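Local coordinates for UPF0141 protein yjdB (Campylobacter jejuni subsp. jejuni HB93-13, PDB 4TN0) that probably transfers phosphoethanolamine groups to acceptor molecules in the periplasm, through a zinc-binding domain of the alkaline phosphatase-like fold, and is required for polymyxin resistance and motility, at residues A[18-24]-A[147-153]; A[28-33]-A[249-254]; A[46-52]-A[204-208]; A[267-271]-A[302-307]. All blocks are in the same frame, centred on the assembly; numbering follows the deposited sequence.

Contacts 1 and 2 both involve the central mixed sheet: contact 1 pairs two of its parallel strands, while contact 2 sets the loop that follows strand 18-24 against the start of strand 252-259. Their centres are about 21 Å apart, and zinc lies about 7 Å from the side chain of His152 in contact 1 and about 9 Å from that of Ile253 in contact 2. Contact 3 packs helix 186-211 against a loop; this helix reaches contact 1 directly, where CD1 of Leu151 lies 3.6 Å from CD1 of Ile207. Contact 4 touches none of the others, its centre lying about 19 Å from that of contact 1.

Contact 1 (A[18-24]-A[147-153]); sequences KLLVLVV and NIIVLHL
Val24 lays its CG1 methyl against the His152 imidazole, 3.5 Å from CD2, while its CG2 meets CG1 of Val150 on the same face of the sheet. With CG1 anti to the backbone N (chi1 176°), the two methyls divide between these neighbours. The imidazole brings its edge to the backbone, CD2 of His152 lying 3.4 Å from O of Val24 and near the ring plane, and its ND1 is hydrogen-bonded to Asp105. Strands 18-24 and 147-152 run parallel, joined by a ladder of alternating N-H to O=C bonds such as Leu22 N to Ile149 O at 2.8 Å. Beta-branched and leucine side chains suit this interior: Leu22 and Val150 lie side by side, with Phe73 of helix 68-73 packed on Leu22 and Trp103 on Val150, whereas Val23, on the other face, sets CG1 3.6 Å from CG of Leu153. At the far end, O of Lys18 accepts two bonds from Asn147, from backbone N at 3.0 Å and from ND2 at 3.3 Å, arriving from opposite faces of the carbonyl plane. Asparagine fits there because its OD1 also accepts from Ser144 N. The result is an apolar sheet centre whose backbone polarity is met between strands, with His152 bringing a polar ring toward the zinc end.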
loop_
_atom_site.group_PDB
_atom_site.type_symbol
_atom_site.label_atom_id
_atom_site.label_comp_id
_atom_site.label_asym_id
_atom_site.label_seq_id
_atom_site.Cartn_x
_atom_site.Cartn_y
_atom_site.Cartn_z
ATOM N N LYS A 18 -20.087 -0.937 4.110
ATOM C CA LYS A 18 -18.778 -0.530 3.567
ATOM C C LYS A 18 -17.651 -1.572 3.735
ATOM O O LYS A 18 -17.563 -2.275 4.755
ATOM C CB LYS A 18 -18.328 0.794 4.209
ATOM C CG LYS A 18 -19.054 2.042 3.741
ATOM C CD LYS A 18 -18.573 3.253 4.529
ATOM C CE LYS A 18 -19.002 4.553 3.878
ATOM N NZ LYS A 18 -18.064 4.979 2.788
ATOM N N LEU A 19 -16.789 -1.662 2.723
ATOM C CA LEU A 19 -15.599 -2.522 2.782
ATOM C C LEU A 19 -14.377 -1.887 2.132
ATOM O O LEU A 19 -14.339 -1.736 0.910
ATOM C CB LEU A 19 -15.879 -3.870 2.110
ATOM C CG LEU A 19 -14.676 -4.805 1.946
ATOM C CD1 LEU A 19 -13.998 -5.072 3.280
ATOM C CD2 LEU A 19 -15.080 -6.113 1.267
ATOM N N LEU A 20 -13.361 -1.574 2.933
ATOM C CA LEU A 20 -12.105 -1.064 2.378
ATOM C C LEU A 20 -11.002 -2.123 2.526
ATOM O O LEU A 20 -10.765 -2.650 3.616
ATOM C CB LEU A 20 -11.685 0.261 3.041
ATOM C CG LEU A 20 -10.375 0.876 2.529
ATOM C CD1 LEU A 20 -10.488 1.144 1.042
ATOM C CD2 LEU A 20 -9.980 2.159 3.265
ATOM N N VAL A 21 -10.373 -2.458 1.405
ATOM C CA VAL A 21 -9.195 -3.325 1.415
ATOM C C VAL A 21 -7.974 -2.443 1.182
ATOM O O VAL A 21 -7.829 -1.825 0.120
ATOM C CB VAL A 21 -9.264 -4.455 0.339
ATOM C CG1 VAL A 21 -7.934 -5.180 0.241
ATOM C CG2 VAL A 21 -10.391 -5.463 0.639
ATOM N N LEU A 22 -7.138 -2.339 2.215
ATOM C CA LEU A 22 -5.914 -1.536 2.160
ATOM C C LEU A 22 -4.731 -2.455 1.913
ATOM O O LEU A 22 -4.411 -3.306 2.744
ATOM C CB LEU A 22 -5.704 -0.772 3.464
ATOM C CG LEU A 22 -4.462 0.096 3.597
ATOM C CD1 LEU A 22 -4.501 1.250 2.605
ATOM C CD2 LEU A 22 -4.356 0.614 5.014
ATOM N N VAL A 23 -4.071 -2.313 0.783
ATOM C CA VAL A 23 -2.927 -3.176 0.560
ATOM C C VAL A 23 -1.621 -2.403 0.738
ATOM O O VAL A 23 -1.315 -1.496 -0.040
ATOM C CB VAL A 23 -2.965 -3.835 -0.827
ATOM C CG1 VAL A 23 -1.757 -4.743 -0.995
ATOM C CG2 VAL A 23 -4.227 -4.663 -0.959
ATOM N N VAL A 24 -0.878 -2.759 1.791
ATOM C CA VAL A 24 0.452 -2.198 2.044
ATOM C C VAL A 24 1.530 -3.015 1.326
ATOM O O VAL A 24 1.845 -4.156 1.693
ATOM C CB VAL A 24 0.776 -2.144 3.551
ATOM C CG1 VAL A 24 2.207 -1.639 3.789
ATOM C CG2 VAL A 24 -0.258 -1.307 4.294
ATOM N N ASN A 147 -16.047 -2.474 7.356
ATOM C CA ASN A 147 -14.840 -3.293 7.511
ATOM C C ASN A 147 -13.610 -2.695 6.855
ATOM O O ASN A 147 -13.676 -2.251 5.702
ATOM C CB ASN A 147 -15.052 -4.682 6.903
ATOM C CG ASN A 147 -16.351 -5.324 7.330
ATOM O OD1 ASN A 147 -16.393 -6.111 8.282
ATOM N ND2 ASN A 147 -17.427 -4.989 6.624
ATOM N N ILE A 148 -12.477 -2.713 7.555
ATOM C CA ILE A 148 -11.204 -2.500 6.863
ATOM C C ILE A 148 -10.367 -3.747 7.020
ATOM O O ILE A 148 -10.168 -4.259 8.130
ATOM C CB ILE A 148 -10.409 -1.252 7.359
ATOM C CG1 ILE A 148 -9.167 -1.046 6.481
ATOM C CG2 ILE A 148 -10.054 -1.352 8.842
ATOM C CD1 ILE A 148 -8.389 0.230 6.763
ATOM N N ILE A 149 -9.899 -4.236 5.878
ATOM C CA ILE A 149 -8.987 -5.360 5.812
ATOM C C ILE A 149 -7.638 -4.911 5.270
ATOM O O ILE A 149 -7.540 -4.374 4.155
ATOM C CB ILE A 149 -9.560 -6.483 4.925
ATOM C CG1 ILE A 149 -10.985 -6.835 5.405
ATOM C CG2 ILE A 149 -8.618 -7.696 4.934
ATOM C CD1 ILE A 149 -11.664 -7.959 4.644
ATOM N N VAL A 150 -6.595 -5.097 6.072
ATOM C CA VAL A 150 -5.248 -4.759 5.620
ATOM C C VAL A 150 -4.510 -6.010 5.140
ATOM O O VAL A 150 -4.463 -7.037 5.832
ATOM C CB VAL A 150 -4.419 -4.074 6.717
ATOM C CG1 VAL A 150 -3.030 -3.743 6.176
ATOM C CG2 VAL A 150 -5.113 -2.800 7.217
ATOM N N LEU A 151 -3.993 -5.938 3.919
ATOM C CA LEU A 151 -3.100 -6.970 3.437
ATOM C C LEU A 151 -1.704 -6.355 3.284
ATOM O O LEU A 151 -1.516 -5.418 2.492
ATOM C CB LEU A 151 -3.596 -7.552 2.114
ATOM C CG LEU A 151 -5.048 -8.049 2.123
ATOM C CD1 LEU A 151 -5.470 -8.556 0.741
ATOM C CD2 LEU A 151 -5.282 -9.090 3.202
ATOM N N HIS A 152 -0.741 -6.894 4.038
ATOM C CA HIS A 152 0.650 -6.430 4.023
ATOM C C HIS A 152 1.494 -7.418 3.203
ATOM O O HIS A 152 1.730 -8.557 3.628
ATOM C CB HIS A 152 1.199 -6.303 5.453
ATOM C CG HIS A 152 2.548 -5.641 5.547
ATOM N ND1 HIS A 152 3.340 -5.724 6.674
ATOM C CD2 HIS A 152 3.237 -4.878 4.665
ATOM C CE1 HIS A 152 4.464 -5.066 6.475
ATOM N NE2 HIS A 152 4.426 -4.539 5.266
ATOM N N LEU A 153 1.931 -6.966 2.029
ATOM C CA LEU A 153 2.675 -7.788 1.083
ATOM C C LEU A 153 4.161 -7.950 1.397
ATOM O O LEU A 153 4.783 -7.081 2.006
ATOM C CB LEU A 153 2.553 -7.197 -0.318
ATOM C CG LEU A 153 1.148 -6.899 -0.832
ATOM C CD1 LEU A 153 1.236 -6.386 -2.269
ATOM C CD2 LEU A 153 0.271 -8.138 -0.731
#

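Contact 2 (A[28-33]-A[249-254]); sequences ARAANY and YQTHIP
Ala30 sets its methyl over the centre of one face of the His252 imidazole, a CH-pi contact with CB 3.5 Å from the ring centroid, and its backbone N gives an almost straight hydrogen bond of 2.9 Å to O of His252. The small alanine suits this close approach, CA of Ala30 lying 4.3 Å from CA of Ile253. Beside it Pro254 fills the tight part of the contact: its CB stands over the centre of the Tyr33 ring in a second CH-pi contact, 3.5 Å from the centroid, and its CD rests 3.4 Å from O of Ala28. The phenol OH of Tyr33 bonds to that of Tyr223, in the adjoining strand.

The guanidinium of buried Arg29 lies close and flat on the partly exposed Tyr249 ring, planes 9° apart and centres 3.9 Å apart, a cation-pi stack. CG of Arg29 sits between the backbone N and carbonyl carbon (chi1 80°), and the extended chain beyond it carries the group across the ring. NE and NH2 both grip OD1 of Asn32, NE at 2.8 Å, while NH1 forms a salt bridge with Glu233; these bonds fix the rotation of the plane. Looser and more open is partly exposed Ala31, whose CB meets the edge of the Tyr249 ring, 3.9 Å from CE1. The loop after strand 18-24 thus packs on the start of strand 252-259 in the central sheet of an alkaline phosphatase-like fold, near its zinc site.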
loop_
_atom_site.group_PDB
_atom_site.type_symbol
_atom_site.label_atom_id
_atom_site.label_comp_id
_atom_site.label_asym_id
_atom_site.label_seq_id
_atom_site.Cartn_x
_atom_site.Cartn_y
_atom_site.Cartn_z
ATOM N N ALA A 28 8.146 -1.713 -3.909
ATOM C CA ALA A 28 7.723 -1.286 -5.244
ATOM C C ALA A 28 7.943 0.223 -5.456
ATOM O O ALA A 28 7.585 1.048 -4.603
ATOM C CB ALA A 28 6.268 -1.644 -5.481
ATOM N N ARG A 29 8.496 0.565 -6.619
ATOM C CA ARG A 29 8.814 1.929 -6.940
ATOM C C ARG A 29 7.982 2.321 -8.141
ATOM O O ARG A 29 7.741 1.499 -9.021
ATOM C CB ARG A 29 10.310 2.094 -7.239
ATOM C CG ARG A 29 10.760 1.682 -8.639
ATOM C CD ARG A 29 12.286 1.595 -8.733
ATOM N NE ARG A 29 12.735 1.537 -10.120
ATOM C CZ ARG A 29 14.011 1.552 -10.507
ATOM N NH1 ARG A 29 14.983 1.614 -9.610
ATOM N NH2 ARG A 29 14.315 1.514 -11.794
ATOM N N ALA A 30 7.553 3.585 -8.164
ATOM C CA ALA A 30 6.612 4.103 -9.158
ATOM C C ALA A 30 7.160 4.092 -10.583
ATOM O O ALA A 30 6.408 3.869 -11.533
ATOM C CB ALA A 30 6.179 5.532 -8.773
ATOM N N ALA A 31 8.457 4.380 -10.729
ATOM C CA ALA A 31 9.113 4.517 -12.035
ATOM C C ALA A 31 8.962 3.273 -12.915
ATOM O O ALA A 31 9.241 3.319 -14.111
ATOM C CB ALA A 31 10.597 4.846 -11.854
ATOM N N ASN A 32 8.575 2.150 -12.321
ATOM C CA ASN A 32 8.443 0.910 -13.093
ATOM C C ASN A 32 6.987 0.469 -13.206
ATOM O O ASN A 32 6.689 -0.703 -13.378
ATOM C CB ASN A 32 9.282 -0.210 -12.488
ATOM C CG ASN A 32 10.767 -0.022 -12.724
ATOM O OD1 ASN A 32 11.326 1.040 -12.462
ATOM N ND2 ASN A 32 11.412 -1.058 -13.220
ATOM N N TYR A 33 6.081 1.423 -13.061
ATOM C CA TYR A 33 4.663 1.176 -13.257
ATOM C C TYR A 33 4.249 1.634 -14.663
ATOM O O TYR A 33 4.506 2.773 -15.066
ATOM C CB TYR A 33 3.848 1.858 -12.145
ATOM C CG TYR A 33 3.753 0.970 -10.928
ATOM C CD1 TYR A 33 4.891 0.646 -10.194
ATOM C CD2 TYR A 33 2.530 0.411 -10.534
ATOM C CE1 TYR A 33 4.823 -0.203 -9.098
ATOM C CE2 TYR A 33 2.444 -0.436 -9.431
ATOM C CZ TYR A 33 3.603 -0.747 -8.726
ATOM O OH TYR A 33 3.553 -1.579 -7.638
ATOM N N TYR A 249 13.941 7.070 -7.027
ATOM C CA TYR A 249 13.743 5.619 -7.101
ATOM C C TYR A 249 13.333 5.049 -5.752
ATOM O O TYR A 249 12.618 4.062 -5.709
ATOM C CB TYR A 249 15.007 4.889 -7.592
ATOM C CG TYR A 249 15.257 5.031 -9.073
ATOM C CD1 TYR A 249 14.199 4.978 -9.971
ATOM C CD2 TYR A 249 16.554 5.244 -9.579
ATOM C CE1 TYR A 249 14.413 5.129 -11.327
ATOM C CE2 TYR A 249 16.775 5.395 -10.938
ATOM C CZ TYR A 249 15.692 5.331 -11.804
ATOM O OH TYR A 249 15.860 5.461 -13.156
ATOM N N GLN A 250 13.783 5.669 -4.660
ATOM C CA GLN A 250 13.477 5.165 -3.321
ATOM C C GLN A 250 12.291 5.859 -2.642
ATOM O O GLN A 250 11.708 5.278 -1.734
ATOM C CB GLN A 250 14.713 5.244 -2.421
ATOM C CG GLN A 250 15.773 4.247 -2.867
ATOM C CD GLN A 250 16.954 4.142 -1.926
ATOM O OE1 GLN A 250 16.865 4.417 -0.711
ATOM N NE2 GLN A 250 18.078 3.740 -2.483
ATOM N N THR A 251 11.930 7.072 -3.072
ATOM C CA THR A 251 10.846 7.827 -2.430
ATOM C C THR A 251 9.549 7.917 -3.252
ATOM O O THR A 251 8.448 8.119 -2.700
ATOM C CB THR A 251 11.308 9.283 -2.091
ATOM O OG1 THR A 251 11.691 9.965 -3.293
ATOM C CG2 THR A 251 12.492 9.255 -1.168
ATOM N N HIS A 252 9.681 7.771 -4.565
ATOM C CA HIS A 252 8.544 7.887 -5.480
ATOM C C HIS A 252 7.881 6.514 -5.659
ATOM O O HIS A 252 8.431 5.621 -6.330
ATOM C CB HIS A 252 9.024 8.461 -6.825
ATOM C CG HIS A 252 7.928 8.754 -7.805
ATOM N ND1 HIS A 252 6.593 8.798 -7.451
ATOM C CD2 HIS A 252 7.976 9.015 -9.135
ATOM C CE1 HIS A 252 5.866 9.076 -8.521
ATOM N NE2 HIS A 252 6.682 9.212 -9.556
ATOM N N ILE A 253 6.704 6.359 -5.050
ATOM C CA ILE A 253 6.010 5.074 -4.974
ATOM C C ILE A 253 4.716 5.080 -5.768
ATOM O O ILE A 253 4.136 6.141 -6.013
ATOM C CB ILE A 253 5.651 4.699 -3.505
ATOM C CG1 ILE A 253 5.027 5.912 -2.797
ATOM C CG2 ILE A 253 6.863 4.189 -2.754
ATOM C CD1 ILE A 253 4.434 5.607 -1.446
ATOM N N PRO A 254 4.227 3.885 -6.123
ATOM C CA PRO A 254 2.903 3.775 -6.725
ATOM C C PRO A 254 1.797 3.899 -5.679
ATOM O O PRO A 254 1.957 3.486 -4.526
ATOM C CB PRO A 254 2.919 2.366 -7.314
ATOM C CG PRO A 254 3.753 1.616 -6.341
ATOM C CD PRO A 254 4.879 2.565 -6.041
#

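Contact 3 (A[46-52]-A[204-208]); sequences YTKKDNV and LSEII
Thr47 sets its CG2 methyl against CB of Leu204, 3.6 Å away, where a loop turn packs on helix 186-211 of the alkaline phosphatase-like alpha/beta fold. No hydrogen bond joins the two segments, which meet by van der Waals packing. Asp50 comes at Ile208 from the opposite direction: its CB lies 3.8 Å from CD1 of the isoleucine, and its OD2 is 3.3 Å from CB of Ser205. Tyr46 adds its CB, 3.5 Å from OG of Ser205. Ile208 extends its CG1 branch anti to the carbonyl carbon (chi1 -68°), which lets CD1 also reach CG1 of Val52 at 3.7 Å. Small side chains suit the closest approach, where the CA atoms of Thr47 and Ser205 are 5.3 Å apart, while branched aliphatic ones close the buried side.

What positions this first shell is largely polar. With OG1 of Thr47 turned to Asp201, earlier in the helix (chi1 55°), the CG2 methyl is left facing Leu204. Ser205 directs OG back to O of Tyr202, satisfying its hydroxyl within the helix, and the ring of Tyr202 meets that of Tyr46 edge-to-face. Beneath the helix, Leu204 and Ile208 both rest on Leu221 of strand 218-224. On the loop side, the turn is held by backbone bonds such as Lys49 N to Tyr46 O, 3.2 Å long.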
loop_
_atom_site.group_PDB
_atom_site.type_symbol
_atom_site.label_atom_id
_atom_site.label_comp_id
_atom_site.label_asym_id
_atom_site.label_seq_id
_atom_site.Cartn_x
_atom_site.Cartn_y
_atom_site.Cartn_z
ATOM N N TYR A 46 -2.686 -6.361 -15.518
ATOM C CA TYR A 46 -3.946 -6.835 -14.951
ATOM C C TYR A 46 -4.894 -5.743 -14.447
ATOM O O TYR A 46 -6.080 -5.750 -14.792
ATOM C CB TYR A 46 -3.652 -7.817 -13.826
ATOM C CG TYR A 46 -2.980 -9.059 -14.334
ATOM C CD1 TYR A 46 -1.596 -9.169 -14.344
ATOM C CD2 TYR A 46 -3.730 -10.114 -14.842
ATOM C CE1 TYR A 46 -0.977 -10.306 -14.827
ATOM C CE2 TYR A 46 -3.120 -11.265 -15.326
ATOM C CZ TYR A 46 -1.744 -11.357 -15.319
ATOM O OH TYR A 46 -1.128 -12.494 -15.802
ATOM N N THR A 47 -4.394 -4.823 -13.625
ATOM C CA THR A 47 -5.250 -3.760 -13.096
ATOM C C THR A 47 -5.546 -2.698 -14.166
ATOM O O THR A 47 -6.432 -1.863 -13.973
ATOM C CB THR A 47 -4.667 -3.094 -11.814
ATOM O OG1 THR A 47 -3.351 -2.607 -12.059
ATOM C CG2 THR A 47 -4.615 -4.088 -10.670
ATOM N N LYS A 48 -4.816 -2.716 -15.284
ATOM C CA LYS A 48 -5.179 -1.842 -16.408
ATOM C C LYS A 48 -6.569 -2.196 -16.926
ATOM O O LYS A 48 -7.304 -1.333 -17.400
ATOM C CB LYS A 48 -4.178 -1.931 -17.567
ATOM C CG LYS A 48 -3.073 -0.885 -17.561
ATOM C CD LYS A 48 -2.054 -1.132 -18.700
ATOM C CE LYS A 48 -0.990 -0.042 -18.760
ATOM N NZ LYS A 48 -0.068 -0.169 -19.935
ATOM N N LYS A 49 -6.912 -3.478 -16.849
ATOM C CA LYS A 49 -8.197 -3.966 -17.335
ATOM C C LYS A 49 -9.342 -3.609 -16.386
ATOM O O LYS A 49 -10.511 -3.727 -16.744
ATOM C CB LYS A 49 -8.121 -5.476 -17.577
ATOM C CG LYS A 49 -7.096 -5.795 -18.668
ATOM C CD LYS A 49 -6.997 -7.266 -19.020
ATOM C CE LYS A 49 -5.835 -7.511 -20.001
ATOM N NZ LYS A 49 -5.921 -8.830 -20.711
ATOM N N ASP A 50 -9.008 -3.147 -15.188
ATOM C CA ASP A 50 -10.034 -2.756 -14.237
ATOM C C ASP A 50 -10.111 -1.239 -14.155
ATOM O O ASP A 50 -10.831 -0.691 -13.317
ATOM C CB ASP A 50 -9.743 -3.356 -12.861
ATOM C CG ASP A 50 -9.801 -4.872 -12.864
ATOM O OD1 ASP A 50 -10.769 -5.425 -13.425
ATOM O OD2 ASP A 50 -8.882 -5.515 -12.309
ATOM N N ASN A 51 -9.378 -0.575 -15.051
ATOM C CA ASN A 51 -9.321 0.889 -15.128
ATOM C C ASN A 51 -9.090 1.579 -13.774
ATOM O O ASN A 51 -9.723 2.590 -13.453
ATOM C CB ASN A 51 -10.592 1.422 -15.788
ATOM C CG ASN A 51 -10.837 0.796 -17.151
ATOM O OD1 ASN A 51 -10.134 1.104 -18.119
ATOM N ND2 ASN A 51 -11.829 -0.096 -17.233
ATOM N N VAL A 52 -8.197 0.996 -12.977
ATOM C CA VAL A 52 -7.836 1.527 -11.672
ATOM C C VAL A 52 -7.282 2.943 -11.801
ATOM O O VAL A 52 -6.803 3.323 -12.869
ATOM C CB VAL A 52 -6.806 0.614 -10.979
ATOM C CG1 VAL A 52 -7.373 -0.786 -10.812
ATOM C CG2 VAL A 52 -5.495 0.562 -11.769
ATOM N N LEU A 204 -3.620 -7.757 -7.112
ATOM C CA LEU A 204 -4.546 -6.642 -6.953
ATOM C C LEU A 204 -5.826 -6.902 -7.728
ATOM O O LEU A 204 -6.913 -6.772 -7.175
ATOM C CB LEU A 204 -3.907 -5.313 -7.387
ATOM C CG LEU A 204 -3.210 -4.473 -6.309
ATOM C CD1 LEU A 204 -2.223 -5.249 -5.469
ATOM C CD2 LEU A 204 -2.596 -3.203 -6.903
ATOM N N SER A 205 -5.718 -7.317 -8.983
ATOM C CA SER A 205 -6.935 -7.503 -9.762
ATOM C C SER A 205 -7.730 -8.717 -9.255
ATOM O O SER A 205 -8.946 -8.741 -9.382
ATOM C CB SER A 205 -6.622 -7.603 -11.261
ATOM O OG SER A 205 -6.125 -8.873 -11.609
ATOM N N GLU A 206 -7.060 -9.704 -8.665
ATOM C CA GLU A 206 -7.757 -10.808 -7.995
ATOM C C GLU A 206 -8.530 -10.313 -6.782
ATOM O O GLU A 206 -9.584 -10.853 -6.442
ATOM C CB GLU A 206 -6.780 -11.902 -7.579
ATOM C CG GLU A 206 -6.304 -12.768 -8.741
ATOM C CD GLU A 206 -7.410 -13.601 -9.386
ATOM O OE1 GLU A 206 -7.923 -14.516 -8.707
ATOM O OE2 GLU A 206 -7.742 -13.357 -10.571
ATOM N N ILE A 207 -7.989 -9.302 -6.113
ATOM C CA ILE A 207 -8.675 -8.687 -4.982
ATOM C C ILE A 207 -9.914 -7.948 -5.481
ATOM O O ILE A 207 -10.998 -8.118 -4.939
ATOM C CB ILE A 207 -7.740 -7.728 -4.215
ATOM C CG1 ILE A 207 -6.827 -8.540 -3.295
ATOM C CG2 ILE A 207 -8.538 -6.703 -3.379
ATOM C CD1 ILE A 207 -5.690 -7.734 -2.725
ATOM N N ILE A 208 -9.745 -7.162 -6.539
ATOM C CA ILE A 208 -10.852 -6.484 -7.195
ATOM C C ILE A 208 -11.906 -7.501 -7.637
ATOM O O ILE A 208 -13.110 -7.283 -7.483
ATOM C CB ILE A 208 -10.358 -5.681 -8.428
ATOM C CG1 ILE A 208 -9.484 -4.504 -8.000
ATOM C CG2 ILE A 208 -11.509 -5.158 -9.257
ATOM C CD1 ILE A 208 -9.026 -3.653 -9.152
#

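Contact 4 (A[267-271]-A[302-307]); sequences LAKEH and LLNPKL
His271 and Leu307 meet as an imidazole and the aliphatic side chain lying over one of its faces: CG of the leucine stands 4.2 Å from the ring centroid, 27° off its normal, in a CH-pi contact, and CD1 of Leu307 comes within 3.4 Å of CD2 of His271. His271 has the most surface buried by this contact. Its ring is swung toward the 302-307 segment by a CG anti to the carbonyl carbon (chi1 -64°), and ND1 lies 3.1 Å from O of Leu302 at an angle too poor for a hydrogen bond. A flat ring suits this place, since one face can take a hydrocarbon cover.

Leu267, one helical turn earlier, is next in burial. Its CD2 methyl presses on the backbone at O of Leu303, 3.6 Å away, and also reaches CD of Pro305. Leu303, though its CB is directed away, brings CD2 to 4.0 Å from CB of Ala268, and both rest on Phe257 of strand 252-259.

The chain from Asn304 to Leu307 is a type I beta turn, and Asn304 OD1 accepts from Lys306 N at 2.8 Å. The arrangement is thus a type I turn, with an Asx turn at its start, in the C-terminal segment that lies against the last turn of helix 264-271.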
loop_
_atom_site.group_PDB
_atom_site.type_symbol
_atom_site.label_atom_id
_atom_site.label_comp_id
_atom_site.label_asym_id
_atom_site.label_seq_id
_atom_site.Cartn_x
_atom_site.Cartn_y
_atom_site.Cartn_z
ATOM N N LEU A 267 -13.587 10.884 -7.937
ATOM C CA LEU A 267 -12.841 11.796 -7.084
ATOM C C LEU A 267 -11.361 11.424 -7.121
ATOM O O LEU A 267 -10.487 12.296 -7.176
ATOM C CB LEU A 267 -13.358 11.779 -5.649
ATOM C CG LEU A 267 -14.390 12.814 -5.205
ATOM C CD1 LEU A 267 -15.518 12.959 -6.224
ATOM C CD2 LEU A 267 -14.953 12.452 -3.834
ATOM N N ALA A 268 -11.093 10.126 -7.044
ATOM C CA ALA A 268 -9.733 9.619 -7.136
ATOM C C ALA A 268 -9.068 10.045 -8.451
ATOM O O ALA A 268 -7.920 10.513 -8.461
ATOM C CB ALA A 268 -9.733 8.111 -6.988
ATOM N N LYS A 269 -9.802 9.894 -9.552
ATOM C CA LYS A 269 -9.288 10.207 -10.885
ATOM C C LYS A 269 -8.923 11.679 -11.004
ATOM O O LYS A 269 -7.984 12.041 -11.720
ATOM C CB LYS A 269 -10.316 9.841 -11.968
ATOM C CG LYS A 269 -9.842 10.121 -13.399
ATOM C CD LYS A 269 -10.788 9.566 -14.479
ATOM C CE LYS A 269 -11.647 10.674 -15.114
ATOM N NZ LYS A 269 -11.137 11.143 -16.454
ATOM N N GLU A 270 -9.662 12.524 -10.290
ATOM C CA GLU A 270 -9.447 13.965 -10.338
ATOM C C GLU A 270 -8.205 14.394 -9.566
ATOM O O GLU A 270 -7.604 15.424 -9.870
ATOM C CB GLU A 270 -10.677 14.705 -9.794
ATOM C CG GLU A 270 -11.909 14.601 -10.673
ATOM C CD GLU A 270 -13.132 15.291 -10.076
ATOM O OE1 GLU A 270 -13.737 16.128 -10.779
ATOM O OE2 GLU A 270 -13.501 14.987 -8.916
ATOM N N HIS A 271 -7.812 13.594 -8.582
ATOM C CA HIS A 271 -6.676 13.939 -7.734
ATOM C C HIS A 271 -5.337 13.312 -8.161
ATOM O O HIS A 271 -4.273 13.742 -7.698
ATOM C CB HIS A 271 -6.957 13.507 -6.297
ATOM C CG HIS A 271 -8.107 14.211 -5.659
ATOM N ND1 HIS A 271 -9.296 13.577 -5.365
ATOM C CD2 HIS A 271 -8.246 15.491 -5.235
ATOM C CE1 HIS A 271 -10.121 14.439 -4.796
ATOM N NE2 HIS A 271 -9.507 15.607 -4.705
ATOM N N LEU A 302 -7.888 11.700 0.394
ATOM C CA LEU A 302 -7.812 11.518 -1.056
ATOM C C LEU A 302 -9.193 11.433 -1.698
ATOM O O LEU A 302 -9.375 11.831 -2.848
ATOM C CB LEU A 302 -6.996 10.269 -1.406
ATOM C CG LEU A 302 -5.546 10.185 -0.907
ATOM C CD1 LEU A 302 -4.986 8.779 -1.177
ATOM C CD2 LEU A 302 -4.656 11.268 -1.527
ATOM N N LEU A 303 -10.159 10.903 -0.956
ATOM C CA LEU A 303 -11.523 10.754 -1.457
ATOM C C LEU A 303 -12.488 11.846 -0.939
ATOM O O LEU A 303 -13.649 11.571 -0.632
ATOM C CB LEU A 303 -12.044 9.368 -1.102
ATOM C CG LEU A 303 -11.141 8.267 -1.653
ATOM C CD1 LEU A 303 -11.643 6.905 -1.249
ATOM C CD2 LEU A 303 -11.014 8.382 -3.162
ATOM N N ASN A 304 -11.992 13.081 -0.847
ATOM C CA ASN A 304 -12.769 14.217 -0.354
ATOM C C ASN A 304 -12.465 15.438 -1.208
ATOM O O ASN A 304 -11.299 15.782 -1.418
ATOM C CB ASN A 304 -12.473 14.510 1.128
ATOM C CG ASN A 304 -13.281 15.708 1.684
ATOM O OD1 ASN A 304 -13.247 16.817 1.139
ATOM N ND2 ASN A 304 -13.986 15.483 2.787
ATOM N N PRO A 305 -13.523 16.110 -1.692
ATOM C CA PRO A 305 -13.388 17.205 -2.659
ATOM C C PRO A 305 -12.500 18.359 -2.191
ATOM O O PRO A 305 -11.969 19.078 -3.033
ATOM C CB PRO A 305 -14.832 17.685 -2.831
ATOM C CG PRO A 305 -15.671 16.490 -2.489
ATOM C CD PRO A 305 -14.933 15.851 -1.352
ATOM N N LYS A 306 -12.351 18.541 -0.883
ATOM C CA LYS A 306 -11.550 19.647 -0.358
ATOM C C LYS A 306 -10.054 19.352 -0.313
ATOM O O LYS A 306 -9.270 20.189 0.146
ATOM C CB LYS A 306 -12.088 20.056 1.018
ATOM C CG LYS A 306 -13.632 19.894 1.087
ATOM C CD LYS A 306 -14.289 20.478 2.333
ATOM C CE LYS A 306 -15.739 20.013 2.469
ATOM N NZ LYS A 306 -16.402 20.579 3.682
ATOM N N LEU A 307 -9.670 18.145 -0.744
ATOM C CA LEU A 307 -8.264 17.717 -0.797
ATOM C C LEU A 307 -7.427 18.673 -1.633
ATOM O O LEU A 307 -7.799 19.027 -2.751
ATOM C CB LEU A 307 -8.165 16.270 -1.340
ATOM C CG LEU A 307 -6.893 15.428 -1.622
ATOM C CD1 LEU A 307 -5.955 15.968 -2.703
ATOM C CD2 LEU A 307 -6.115 15.099 -0.358
#